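Local structure of periplasmic binding protein/LacI transcriptional regulator (Shewanella sp. ANA-3, 5OCP) at residues A129-T134 against E177-A182; T138-R143 against G165-A170; G146-I151 against A157-S162; G201-I206 against I217-V222; K230-A233 against A239-E242. The protein binds L-arabinofuranose, in its alpha and beta forms, as the periplasmic binding component of an arabinose ABC transporter. One frame throughout, in Å; residues are numbered along the deposited sequence.

Contact 1 of 5, residues A129-T134 against E177-A182; sequences AELQGT and EGFLKA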
# COMPACT_ATOMS: atom_id res chain seq x y z
N ALA A 129 8.40 -16.54 -7.06
CA ALA A 129 8.91 -15.33 -7.71
C ALA A 129 8.33 -14.12 -7.00
O ALA A 129 7.06 -14.05 -6.87
CB ALA A 129 8.50 -15.29 -9.15
N GLU A 130 9.21 -13.20 -6.60
CA GLU A 130 8.80 -11.99 -5.89
C GLU A 130 8.81 -10.77 -6.78
O GLU A 130 9.87 -10.41 -7.37
CB GLU A 130 9.77 -11.78 -4.71
CG GLU A 130 9.45 -10.53 -3.89
CD GLU A 130 10.44 -10.32 -2.75
OE1 GLU A 130 11.55 -10.86 -2.84
OE2 GLU A 130 10.13 -9.58 -1.77
N LEU A 131 7.66 -10.07 -6.85
CA LEU A 131 7.57 -8.77 -7.49
C LEU A 131 7.59 -7.73 -6.40
O LEU A 131 6.62 -7.56 -5.65
CB LEU A 131 6.31 -8.62 -8.34
CG LEU A 131 6.17 -9.56 -9.48
CD1 LEU A 131 4.79 -9.50 -10.15
CD2 LEU A 131 7.27 -9.21 -10.47
N GLN A 132 8.72 -7.02 -6.27
CA GLN A 132 8.88 -6.05 -5.22
C GLN A 132 8.25 -4.69 -5.55
O GLN A 132 8.16 -4.26 -6.66
CB GLN A 132 10.36 -5.86 -4.91
CG GLN A 132 11.16 -7.13 -4.64
CD GLN A 132 12.67 -6.84 -4.79
OE1 GLN A 132 13.20 -6.73 -5.89
NE2 GLN A 132 13.31 -6.72 -3.72
N GLY A 133 7.87 -3.96 -4.49
CA GLY A 133 7.44 -2.61 -4.62
C GLY A 133 8.62 -1.67 -4.88
O GLY A 133 9.75 -2.10 -5.06
N THR A 134 8.34 -0.40 -4.77
CA THR A 134 9.37 0.66 -5.05
C THR A 134 10.45 0.66 -4.02
O THR A 134 10.22 0.44 -2.81
CB THR A 134 8.73 2.02 -5.21
OG1 THR A 134 8.05 2.36 -4.04
CG2 THR A 134 7.73 2.03 -6.21
N GLU A 177 7.09 -11.37 -17.22
CA GLU A 177 7.57 -11.89 -18.55
C GLU A 177 8.99 -12.28 -18.45
O GLU A 177 9.38 -13.41 -18.90
CB GLU A 177 7.54 -10.85 -19.63
CG GLU A 177 6.20 -10.44 -20.04
CD GLU A 177 6.22 -9.63 -21.36
OE1 GLU A 177 7.13 -9.89 -22.22
OE2 GLU A 177 5.32 -8.78 -21.50
N GLY A 178 9.81 -11.39 -17.86
CA GLY A 178 11.24 -11.66 -17.70
C GLY A 178 11.50 -12.89 -16.88
O GLY A 178 12.30 -13.75 -17.24
N PHE A 179 10.84 -13.02 -15.72
CA PHE A 179 10.98 -14.20 -14.89
C PHE A 179 10.72 -15.54 -15.59
O PHE A 179 11.43 -16.50 -15.37
CB PHE A 179 10.00 -14.09 -13.68
CG PHE A 179 10.38 -13.07 -12.63
CD1 PHE A 179 11.60 -12.37 -12.61
CD2 PHE A 179 9.45 -12.78 -11.62
CE1 PHE A 179 11.87 -11.47 -11.57
CE2 PHE A 179 9.72 -11.89 -10.59
CZ PHE A 179 10.94 -11.28 -10.53
N LEU A 180 9.70 -15.53 -16.41
CA LEU A 180 9.16 -16.72 -17.08
C LEU A 180 10.21 -17.14 -18.13
O LEU A 180 10.50 -18.32 -18.26
CB LEU A 180 7.82 -16.44 -17.72
CG LEU A 180 6.68 -16.35 -16.68
CD1 LEU A 180 5.44 -15.84 -17.38
CD2 LEU A 180 6.45 -17.66 -15.98
N LYS A 181 10.87 -16.14 -18.71
CA LYS A 181 11.93 -16.38 -19.67
C LYS A 181 13.18 -16.91 -18.95
O LYS A 181 13.82 -17.84 -19.43
CB LYS A 181 12.27 -15.09 -20.43
CG LYS A 181 11.37 -14.82 -21.63
CD LYS A 181 11.29 -13.34 -21.94
CE LYS A 181 12.47 -12.89 -22.80
NZ LYS A 181 13.09 -14.03 -23.53
N ALA A 182 13.52 -16.31 -17.80
CA ALA A 182 14.67 -16.77 -17.07
C ALA A 182 14.49 -18.14 -16.44
O ALA A 182 15.46 -18.79 -16.14
CB ALA A 182 15.09 -15.78 -16.00
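Phe179 reaches from its helix to three consecutive strand residues, Ala129, Glu130 and Leu131, and its ring carries every close contact between the two segments. CD2 of Phe179 meets the methyl CB of Ala129 at 3.6 Å, while CE2 of Phe179 lies the same 3.6 Å from CD2 of Leu131; both methyl groups approach the ring at a slant. At the far end, CZ of Phe179 comes to 3.4 Å from the backbone O of Glu130, which sits at the ring edge close to its plane, where the aromatic hydrogens would offer a carbonyl a weakly favourable neighbour. The torsion chi1 of -72° sets CG of Phe179 anti to its own carbonyl carbon and projects the ring toward the strand. With the ring cut back to an alanine, the methyl groups of Ala129 and Leu131 would probably lose their common partner and a gap is likely to open between helix and sheet.

Farther out, Arg161 touches Phe179, and Val191 and Ala202 pack on Leu131. The carboxylate of Glu130 is hydrogen-bonded to Ser162 OG and His194 NE2. The axes of 129-132 and 177-182 approach to 10.2 Å at 154°, so these pieces run nearly antiparallel. Helix 169-183 spans strand 126-132 on its way from edge strand 157-164 to strand 190-193, a beta-alpha-beta crossover typical of the alpha/beta lobes of periplasmic binding proteins.

Contact 2 of 5, residues T138-R143 against G165-A170; sequences TAAIDR and GEFTRA. With AHR (alpha-L-arabinofuranose), chain I; FUB (beta-L-arabinofuranose), chain J.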
# COMPACT_ATOMS: atom_id res chain seq x y z
N THR A 138 8.44 2.01 2.59
CA THR A 138 8.24 1.19 3.79
C THR A 138 7.44 -0.06 3.48
O THR A 138 7.70 -1.11 4.03
CB THR A 138 7.52 2.01 4.89
OG1 THR A 138 8.21 3.25 5.05
CG2 THR A 138 7.44 1.26 6.14
N ALA A 139 6.42 0.10 2.65
CA ALA A 139 5.53 -1.02 2.32
C ALA A 139 6.28 -2.20 1.67
O ALA A 139 6.02 -3.36 2.01
CB ALA A 139 4.39 -0.58 1.47
N ALA A 140 7.24 -1.90 0.80
CA ALA A 140 8.05 -2.95 0.15
C ALA A 140 9.06 -3.59 1.12
O ALA A 140 9.16 -4.78 1.24
CB ALA A 140 8.78 -2.39 -1.06
N ILE A 141 9.79 -2.74 1.80
CA ILE A 141 10.81 -3.24 2.73
C ILE A 141 10.19 -4.17 3.78
O ILE A 141 10.66 -5.27 4.08
CB ILE A 141 11.45 -2.01 3.40
CG1 ILE A 141 12.24 -1.17 2.38
CG2 ILE A 141 12.34 -2.42 4.53
CD1 ILE A 141 12.49 0.23 2.89
N ASP A 142 9.13 -3.67 4.44
CA ASP A 142 8.54 -4.38 5.54
C ASP A 142 7.70 -5.60 5.12
O ASP A 142 7.67 -6.60 5.85
CB ASP A 142 7.68 -3.46 6.37
CG ASP A 142 8.51 -2.46 7.22
OD1 ASP A 142 9.76 -2.42 7.06
OD2 ASP A 142 7.87 -1.69 7.96
N ARG A 143 7.06 -5.55 3.95
CA ARG A 143 6.31 -6.72 3.51
C ARG A 143 7.31 -7.83 3.19
O ARG A 143 7.09 -8.94 3.49
CB ARG A 143 5.46 -6.45 2.27
CG ARG A 143 4.16 -5.74 2.60
CD ARG A 143 3.36 -5.25 1.41
NE ARG A 143 2.26 -4.42 1.87
CZ ARG A 143 1.69 -3.49 1.15
NH1 ARG A 143 2.05 -3.30 -0.08
NH2 ARG A 143 0.72 -2.78 1.66
N GLY A 165 8.83 -4.33 -9.43
CA GLY A 165 7.82 -3.97 -10.40
C GLY A 165 7.24 -2.60 -10.21
O GLY A 165 6.19 -2.27 -10.79
N GLU A 166 7.85 -1.84 -9.30
CA GLU A 166 7.54 -0.41 -9.10
C GLU A 166 6.07 -0.13 -8.64
O GLU A 166 5.60 1.00 -8.78
CB GLU A 166 7.92 0.41 -10.34
CG GLU A 166 9.39 0.27 -10.68
CD GLU A 166 9.84 1.03 -11.95
OE1 GLU A 166 9.00 1.63 -12.65
OE2 GLU A 166 11.08 1.07 -12.21
N PHE A 167 5.39 -1.15 -8.10
CA PHE A 167 4.02 -1.07 -7.67
C PHE A 167 3.09 -0.86 -8.80
O PHE A 167 1.96 -0.53 -8.58
CB PHE A 167 3.84 -0.02 -6.55
CG PHE A 167 4.23 -0.51 -5.17
CD1 PHE A 167 3.82 -1.74 -4.67
CD2 PHE A 167 4.93 0.35 -4.28
CE1 PHE A 167 4.11 -2.16 -3.36
CE2 PHE A 167 5.23 -0.09 -2.96
CZ PHE A 167 4.82 -1.31 -2.49
N THR A 168 3.55 -0.99 -10.07
CA THR A 168 2.66 -0.76 -11.16
C THR A 168 2.30 -2.02 -12.00
O THR A 168 3.02 -3.02 -12.01
CB THR A 168 3.13 0.31 -12.18
OG1 THR A 168 4.21 -0.24 -12.94
CG2 THR A 168 3.50 1.57 -11.49
N ARG A 169 1.18 -1.92 -12.69
CA ARG A 169 0.69 -3.03 -13.47
C ARG A 169 1.56 -3.33 -14.69
O ARG A 169 1.91 -4.44 -14.91
CB ARG A 169 -0.73 -2.80 -13.95
CG ARG A 169 -1.33 -4.03 -14.57
CD ARG A 169 -2.75 -3.81 -15.11
NE ARG A 169 -3.69 -3.37 -14.09
CZ ARG A 169 -4.94 -3.86 -13.87
NH1 ARG A 169 -5.46 -4.85 -14.59
NH2 ARG A 169 -5.67 -3.33 -12.88
N ALA A 170 1.92 -2.27 -15.40
CA ALA A 170 2.77 -2.42 -16.60
C ALA A 170 4.15 -2.94 -16.30
O ALA A 170 4.62 -3.81 -16.98
CB ALA A 170 2.84 -1.12 -17.39
O5 AHR I . 2.01 2.18 0.78
C5 AHR I . 0.98 1.33 0.37
C4 AHR I . 1.32 0.71 -0.97
O4 AHR I . 1.65 1.69 -1.93
C3 AHR I . 0.16 -0.13 -1.52
O3 AHR I . 0.23 -1.41 -0.97
C2 AHR I . 0.45 -0.02 -3.01
O2 AHR I . -0.61 -0.29 -3.87
C1 AHR I . 0.83 1.45 -3.08
O1 AHR I . 1.55 1.66 -4.19
O5 FUB J . 2.01 2.18 0.78
C5 FUB J . 0.98 1.34 0.36
C4 FUB J . 1.32 0.71 -0.98
O4 FUB J . 1.67 1.68 -1.94
C3 FUB J . 0.16 -0.12 -1.54
O3 FUB J . 0.22 -1.39 -0.97
C2 FUB J . 0.49 -0.08 -3.03
O2 FUB J . -0.61 -0.30 -3.88
C1 FUB J . 1.20 1.26 -3.24
O1 FUB J . 0.27 2.15 -3.61
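Phe167 and Arg143 present different parts of their flat groups to the same sugar: the phenylalanine offers a face, the arginine an edge. NH1 of Arg143 lies 4.0 Å from CE1 of Phe167, which sits at the guanidinium edge near its plane. C1 of the beta anomer lies 3.9 Å above the ring of Phe167, over its centre, whereas the alpha anomer brings its O1 to 3.6 Å from CG of Phe167 on that face. CZ of Phe167 is 4.0 Å from CB of Ala139, which comes in obliquely, while the backbone N of Ala140 sits at the ring edge.

The site belongs to the sugar pocket in the cleft of a two-lobed periplasmic binding protein. Here a type I' turn from Gly165 to Thr168 carries Phe167 inward.

Arg143 runs extended from CG to NE and grips one hydroxyl twice: NH1 bonds to O3 of either anomer at 2.8 Å (N-H...O 152°), and NH2 of Arg143 reaches the same O3 at 3.0 Å along a more bent path. CB of Ala139 lies 3.9 Å above one guanidinium face, toward its rim. NE also forms a salt bridge with Glu110, which would limit rotation of the group. A serine replacing Phe167 would probably strip the sugar of its apolar floor and leave Ala139 and Ala140 without their aromatic neighbour. Ser12, Arg15, Arg89 and Asn195 also hydrogen-bond the sugar.

Contact 3 of 5, residues G146-I151 against A157-S162; sequences GFNQVI and AKIVRS
Ile159 and Phe147 meet at the apolar heart of this contact, where the CD1 methyl of Ile159 reaches CE1 of Phe147 at 4.1 Å, approaching the ring at a slant. The other end of the contact is closed where CB of Ile151 packs 4.4 Å from CB of Ala157. The conformation of Ile151 is probably somewhat strained: CG1 takes the crowded position between the backbone N and the carbonyl carbon (chi1 78°), and chi2 of 107° departs from a staggered value. This conformation leads CD1 of Ile151 over the strand backbone, 3.9 Å from O of Ala157. A tight van der Waals contact completes the packing, OD1 of Asn148 lying only 3.2 Å from CD1 of Ile159, the two side chains crossing at about a right angle.

Both segments belong to the beta-alpha-beta unit of strand 126-132, helix 138-151 and strand 157-164, and a short connection brings the chain back from helix to edge strand. Phe147 is also stacked with Trp192, farther into the sheet.

The polar link is made by a water, hydrogen-bonded both to O of Ile151, at 2.8 Å, and to O of Ala157, at 2.7 Å, although other acceptors nearby compete for its protons.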
# COMPACT_ATOMS: atom_id res chain seq x y z
N GLY A 146 8.61 -9.41 6.54
CA GLY A 146 7.67 -10.32 7.12
C GLY A 146 7.49 -11.64 6.37
O GLY A 146 7.42 -12.68 6.97
N PHE A 147 7.35 -11.58 5.06
CA PHE A 147 7.20 -12.80 4.23
C PHE A 147 8.46 -13.69 4.42
O PHE A 147 8.35 -14.91 4.58
CB PHE A 147 6.99 -12.38 2.80
CG PHE A 147 6.69 -13.47 1.83
CD1 PHE A 147 7.69 -14.26 1.25
CD2 PHE A 147 5.38 -13.73 1.45
CE1 PHE A 147 7.32 -15.25 0.31
CE2 PHE A 147 5.05 -14.67 0.56
CZ PHE A 147 5.99 -15.45 0.00
N ASN A 148 9.61 -13.02 4.37
CA ASN A 148 10.91 -13.72 4.46
C ASN A 148 11.01 -14.43 5.81
O ASN A 148 11.48 -15.57 5.88
CB ASN A 148 12.06 -12.77 4.15
CG ASN A 148 12.17 -12.43 2.64
OD1 ASN A 148 11.57 -13.08 1.83
ND2 ASN A 148 12.82 -11.36 2.28
N GLN A 149 10.54 -13.80 6.87
CA GLN A 149 10.65 -14.34 8.20
C GLN A 149 9.80 -15.64 8.27
O GLN A 149 10.26 -16.65 8.88
CB GLN A 149 10.23 -13.26 9.20
CG GLN A 149 10.24 -13.57 10.68
CD GLN A 149 9.87 -12.29 11.45
OE1 GLN A 149 9.40 -11.28 10.86
NE2 GLN A 149 10.12 -12.31 12.75
N VAL A 150 8.66 -15.70 7.57
CA VAL A 150 7.80 -16.91 7.62
C VAL A 150 8.39 -18.00 6.81
O VAL A 150 8.50 -19.15 7.31
CB VAL A 150 6.40 -16.64 7.11
CG1 VAL A 150 5.61 -17.93 6.87
CG2 VAL A 150 5.73 -15.76 8.13
N ILE A 151 8.87 -17.67 5.61
CA ILE A 151 9.33 -18.72 4.73
C ILE A 151 10.70 -19.27 5.16
O ILE A 151 11.04 -20.41 4.75
CB ILE A 151 9.17 -18.37 3.25
CG1 ILE A 151 10.25 -17.45 2.84
CG2 ILE A 151 7.74 -17.95 2.86
CD1 ILE A 151 11.19 -18.25 1.99
N ALA A 157 10.67 -24.08 0.72
CA ALA A 157 10.19 -22.87 0.17
C ALA A 157 11.37 -21.93 -0.06
O ALA A 157 12.23 -21.79 0.75
CB ALA A 157 9.24 -22.24 1.14
N LYS A 158 11.39 -21.30 -1.20
CA LYS A 158 12.45 -20.38 -1.50
C LYS A 158 12.01 -19.37 -2.55
O LYS A 158 11.30 -19.71 -3.50
CB LYS A 158 13.60 -21.22 -2.10
CG LYS A 158 14.79 -20.41 -2.45
CD LYS A 158 15.95 -21.34 -2.87
CE LYS A 158 17.31 -20.69 -2.59
NZ LYS A 158 17.34 -19.26 -2.97
N ILE A 159 12.50 -18.16 -2.43
CA ILE A 159 12.35 -17.17 -3.41
C ILE A 159 13.46 -17.32 -4.45
O ILE A 159 14.65 -17.14 -4.09
CB ILE A 159 12.33 -15.74 -2.83
CG1 ILE A 159 11.06 -15.58 -1.95
CG2 ILE A 159 12.31 -14.75 -3.93
CD1 ILE A 159 11.01 -14.25 -1.13
N VAL A 160 13.05 -17.66 -5.65
CA VAL A 160 14.01 -17.97 -6.73
C VAL A 160 14.24 -16.84 -7.64
O VAL A 160 15.25 -16.86 -8.34
CB VAL A 160 13.68 -19.28 -7.48
CG1 VAL A 160 13.64 -20.45 -6.51
CG2 VAL A 160 12.40 -19.20 -8.29
N ARG A 161 13.37 -15.83 -7.67
CA ARG A 161 13.51 -14.66 -8.59
C ARG A 161 12.98 -13.50 -7.76
O ARG A 161 11.96 -13.70 -7.07
CB ARG A 161 12.54 -14.69 -9.83
CG ARG A 161 12.50 -15.93 -10.68
CD ARG A 161 13.56 -15.78 -11.71
NE ARG A 161 14.14 -17.03 -12.19
CZ ARG A 161 15.34 -17.09 -12.75
NH1 ARG A 161 16.06 -15.98 -12.90
NH2 ARG A 161 15.83 -18.26 -13.18
N SER A 162 13.62 -12.32 -7.86
CA SER A 162 13.14 -11.16 -7.10
C SER A 162 13.57 -9.89 -7.81
O SER A 162 14.72 -9.79 -8.16
CB SER A 162 13.60 -11.25 -5.67
OG SER A 162 13.17 -10.14 -4.95
O HOH W 1 13.22 -21.28 3.25

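Contact 4 of 5, residues G201-I206 against I217-V222; sequences GAVQAI and ILIVSV
The helix backbone keeps an even distance from the strand, with CA of Val203 8.1 Å from CA of Ile219 and CA of Ile206, one helical turn on, 8.1 Å from CA of Ile217. Across this distance the contacts are made by side chains. CD1 of Ile219 is the meeting point: it lies 3.5 Å from CG2 of Val203, a close methyl contact in which the two side chains cross at about a right angle, and 3.9 Å from CD1 of Ile206, which it meets tip to tip. The same CD1 of Ile206 also touches CG2 of Ile217 at 4.0 Å, so one methyl group of the helix bridges two residues of the other segment. Ile219 owes its reach to its torsions: CG1 stands anti to the carbonyl carbon (chi1 -63°), and chi2 of 180° extends the chain so that CD1 meets Val203 and Ile206.

Alternation along 217-220 divides the side chains between two layers. Ile217 and Ile219 point to helix 196-208, while Leu218 and Val220 pack against helix 107-121 on the other face of the sheet. Strand 218-221 follows strand 190-193 through this first helix and pairs with it in parallel, the backbone of Leu218 being hydrogen-bonded to that of Cys189 and Val191. Beside helix 196-208, helix 169-183 packs Met176 against Ala202 and Ala205.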
# COMPACT_ATOMS: atom_id res chain seq x y z
N GLY A 201 -0.90 -7.39 -13.38
CA GLY A 201 0.00 -7.45 -14.56
C GLY A 201 0.61 -8.81 -14.73
O GLY A 201 0.74 -9.32 -15.88
N ALA A 202 1.08 -9.42 -13.64
CA ALA A 202 1.65 -10.75 -13.70
C ALA A 202 0.66 -11.78 -14.30
O ALA A 202 1.08 -12.69 -15.04
CB ALA A 202 2.17 -11.25 -12.35
N VAL A 203 -0.63 -11.64 -13.99
CA VAL A 203 -1.66 -12.52 -14.45
C VAL A 203 -1.60 -12.51 -15.99
O VAL A 203 -1.64 -13.56 -16.58
CB VAL A 203 -3.03 -12.08 -14.01
CG1 VAL A 203 -4.13 -12.75 -14.84
CG2 VAL A 203 -3.22 -12.39 -12.51
N GLN A 204 -1.51 -11.35 -16.57
CA GLN A 204 -1.50 -11.25 -18.06
C GLN A 204 -0.22 -11.84 -18.68
O GLN A 204 -0.27 -12.59 -19.65
CB GLN A 204 -1.74 -9.80 -18.49
CG GLN A 204 -3.12 -9.23 -18.08
CD GLN A 204 -4.29 -10.10 -18.55
OE1 GLN A 204 -4.36 -10.44 -19.74
NE2 GLN A 204 -5.17 -10.52 -17.62
N ALA A 205 0.92 -11.66 -18.05
CA ALA A 205 2.17 -12.30 -18.52
C ALA A 205 2.05 -13.83 -18.48
O ALA A 205 2.55 -14.57 -19.37
CB ALA A 205 3.37 -11.87 -17.69
N ILE A 206 1.46 -14.34 -17.39
CA ILE A 206 1.34 -15.78 -17.21
C ILE A 206 0.44 -16.35 -18.29
O ILE A 206 0.78 -17.42 -18.82
CB ILE A 206 0.82 -16.08 -15.79
CG1 ILE A 206 1.96 -15.72 -14.81
CG2 ILE A 206 0.50 -17.52 -15.58
CD1 ILE A 206 1.53 -15.70 -13.31
N ILE A 217 0.26 -21.44 -11.45
CA ILE A 217 1.09 -20.55 -10.67
C ILE A 217 0.09 -19.78 -9.73
O ILE A 217 -0.75 -19.08 -10.22
CB ILE A 217 1.81 -19.60 -11.59
CG1 ILE A 217 2.75 -20.41 -12.50
CG2 ILE A 217 2.64 -18.60 -10.82
CD1 ILE A 217 3.51 -19.52 -13.43
N LEU A 218 0.30 -19.95 -8.45
CA LEU A 218 -0.50 -19.26 -7.41
C LEU A 218 -0.10 -17.83 -7.38
O LEU A 218 1.04 -17.48 -7.71
CB LEU A 218 -0.29 -19.88 -6.05
CG LEU A 218 -0.62 -21.37 -5.89
CD1 LEU A 218 -0.22 -21.81 -4.51
CD2 LEU A 218 -2.07 -21.61 -6.25
N ILE A 219 -1.04 -16.93 -7.06
CA ILE A 219 -0.73 -15.51 -7.02
C ILE A 219 -1.25 -14.99 -5.66
O ILE A 219 -2.42 -15.12 -5.38
CB ILE A 219 -1.37 -14.78 -8.19
CG1 ILE A 219 -0.77 -15.35 -9.49
CG2 ILE A 219 -1.10 -13.29 -8.04
CD1 ILE A 219 -1.29 -14.73 -10.74
N VAL A 220 -0.31 -14.48 -4.86
CA VAL A 220 -0.61 -13.89 -3.55
C VAL A 220 -0.08 -12.47 -3.47
O VAL A 220 0.94 -12.15 -4.06
CB VAL A 220 -0.14 -14.76 -2.45
CG1 VAL A 220 -0.68 -16.16 -2.55
CG2 VAL A 220 1.39 -14.78 -2.33
N SER A 221 -0.76 -11.60 -2.72
CA SER A 221 -0.52 -10.18 -2.87
C SER A 221 -1.05 -9.42 -1.64
O SER A 221 -1.54 -10.04 -0.66
CB SER A 221 -1.30 -9.76 -4.13
OG SER A 221 -1.03 -8.44 -4.50
N VAL A 222 -0.93 -8.11 -1.74
CA VAL A 222 -1.52 -7.16 -0.74
C VAL A 222 -2.25 -6.03 -1.43
O VAL A 222 -1.75 -5.47 -2.40
CB VAL A 222 -0.42 -6.58 0.19
CG1 VAL A 222 -1.04 -5.66 1.25
CG2 VAL A 222 0.30 -7.68 0.90

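Contact 5 of 5, residues K230-A233 against A239-E242; sequences KAMA and ATVE
Met232 on helix 226-234 and the pair Ala239 and Thr240 on the following strand close a classic beta-alpha-beta unit, in which strand 218-221 leads into the helix and strand 239-242 returns parallel beside it. The unit illustrates how a single long, flexible side chain can join a helix to its sheet. Met232 and Ala239 come as near as 7.4 Å between their CA atoms, and the thioether fills the interval. Its sulfur, SD of Met232, rests 3.9 Å from N of Ala239 and equally far from the CA of that residue, so it lies against the strand backbone and not against the methyl of Ala239. That methyl points the other way, into Ile114 and Trp117 of helix 107-121 across the sheet.

Beyond the sulfur the chain of Met232 bends, with chi3 at -61°, and this kink turns the terminal methyl along the strand to the next residue. The side chains of Met232 and Thr240 cross there at about a right angle. Around them Val237, Phe276 and Ala281 also touch Met232, so strand 275-277 and helix 278-296 both contribute to its surroundings.

Thr240 divides its two branches between different tasks. Its hydroxyl, anti to the backbone N at chi1 -173°, is hydrogen-bonded to OD1 of Asp196, with a weak additional bond from N of Gly224. Its other branch, the CG2 methyl of Thr240, meets CE of Met232 at 4.1 Å.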
# COMPACT_ATOMS: atom_id res chain seq x y z
N LYS A 230 -12.32 -9.34 -7.88
CA LYS A 230 -12.92 -9.84 -9.16
C LYS A 230 -12.09 -10.99 -9.80
O LYS A 230 -12.60 -12.08 -10.07
CB LYS A 230 -13.11 -8.75 -10.15
CG LYS A 230 -13.74 -9.26 -11.45
CD LYS A 230 -14.32 -8.14 -12.31
CE LYS A 230 -14.97 -8.69 -13.59
NZ LYS A 230 -15.93 -9.81 -13.28
N ALA A 231 -10.79 -10.76 -9.91
CA ALA A 231 -9.84 -11.78 -10.31
C ALA A 231 -9.86 -13.06 -9.48
O ALA A 231 -9.70 -14.19 -10.00
CB ALA A 231 -8.44 -11.15 -10.37
N MET A 232 -10.02 -12.95 -8.16
CA MET A 232 -10.15 -14.08 -7.28
C MET A 232 -11.49 -14.82 -7.57
O MET A 232 -11.45 -16.03 -7.66
CB MET A 232 -10.15 -13.70 -5.79
CG MET A 232 -8.80 -13.41 -5.27
SD MET A 232 -8.56 -13.40 -3.47
CE MET A 232 -9.62 -12.12 -2.95
N ALA A 233 -12.55 -14.07 -7.79
CA ALA A 233 -13.91 -14.59 -8.09
C ALA A 233 -13.85 -15.36 -9.41
O ALA A 233 -14.54 -16.38 -9.58
CB ALA A 233 -14.92 -13.44 -8.17
N ALA A 239 -5.00 -15.06 -3.35
CA ALA A 239 -5.09 -14.48 -1.95
C ALA A 239 -4.53 -13.10 -1.90
O ALA A 239 -3.60 -12.76 -2.65
CB ALA A 239 -4.43 -15.34 -0.88
N THR A 240 -5.13 -12.23 -1.07
CA THR A 240 -4.58 -10.92 -0.80
C THR A 240 -4.90 -10.51 0.61
O THR A 240 -5.81 -11.05 1.22
CB THR A 240 -5.10 -9.88 -1.81
OG1 THR A 240 -4.44 -8.63 -1.66
CG2 THR A 240 -6.61 -9.64 -1.63
N VAL A 241 -4.12 -9.61 1.16
CA VAL A 241 -4.42 -9.01 2.46
C VAL A 241 -5.02 -7.68 2.22
O VAL A 241 -4.54 -6.81 1.44
CB VAL A 241 -3.13 -8.86 3.31
CG1 VAL A 241 -3.43 -8.12 4.62
CG2 VAL A 241 -2.44 -10.20 3.47
N GLU A 242 -6.14 -7.40 2.86
CA GLU A 242 -6.81 -6.13 2.69
C GLU A 242 -6.06 -5.00 3.33
O GLU A 242 -5.61 -5.15 4.45
CB GLU A 242 -8.22 -6.23 3.34
CG GLU A 242 -9.04 -5.00 3.18
CD GLU A 242 -10.49 -5.12 3.68
OE1 GLU A 242 -11.26 -4.33 3.21
OE2 GLU A 242 -10.88 -5.99 4.48

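How the contacts relate
Contacts 1, 3, 4 and 5 join helices to one sheet, and contact 2 lies at the sugar. Contacts 1 and 3 meet on neighbouring strands, where O of Arg161 and N of Glu130 are 2.8 Å apart in a probable hydrogen bond. Contacts 4 and 5 meet likewise, N of Val241 probably bonding to O of Ser221 at 3.2 Å. Contacts 1 and 4 pack side by side through Leu131 and Ala202, their centres 10 Å apart. Contact 1 runs into contact 2 where Gly133 and Thr134 touch Phe167. Contact 4 reaches the pocket through Val222, which packs on Arg143, whereas the side chain of Thr240 in contact 5 stays about 9 Å from the sugar.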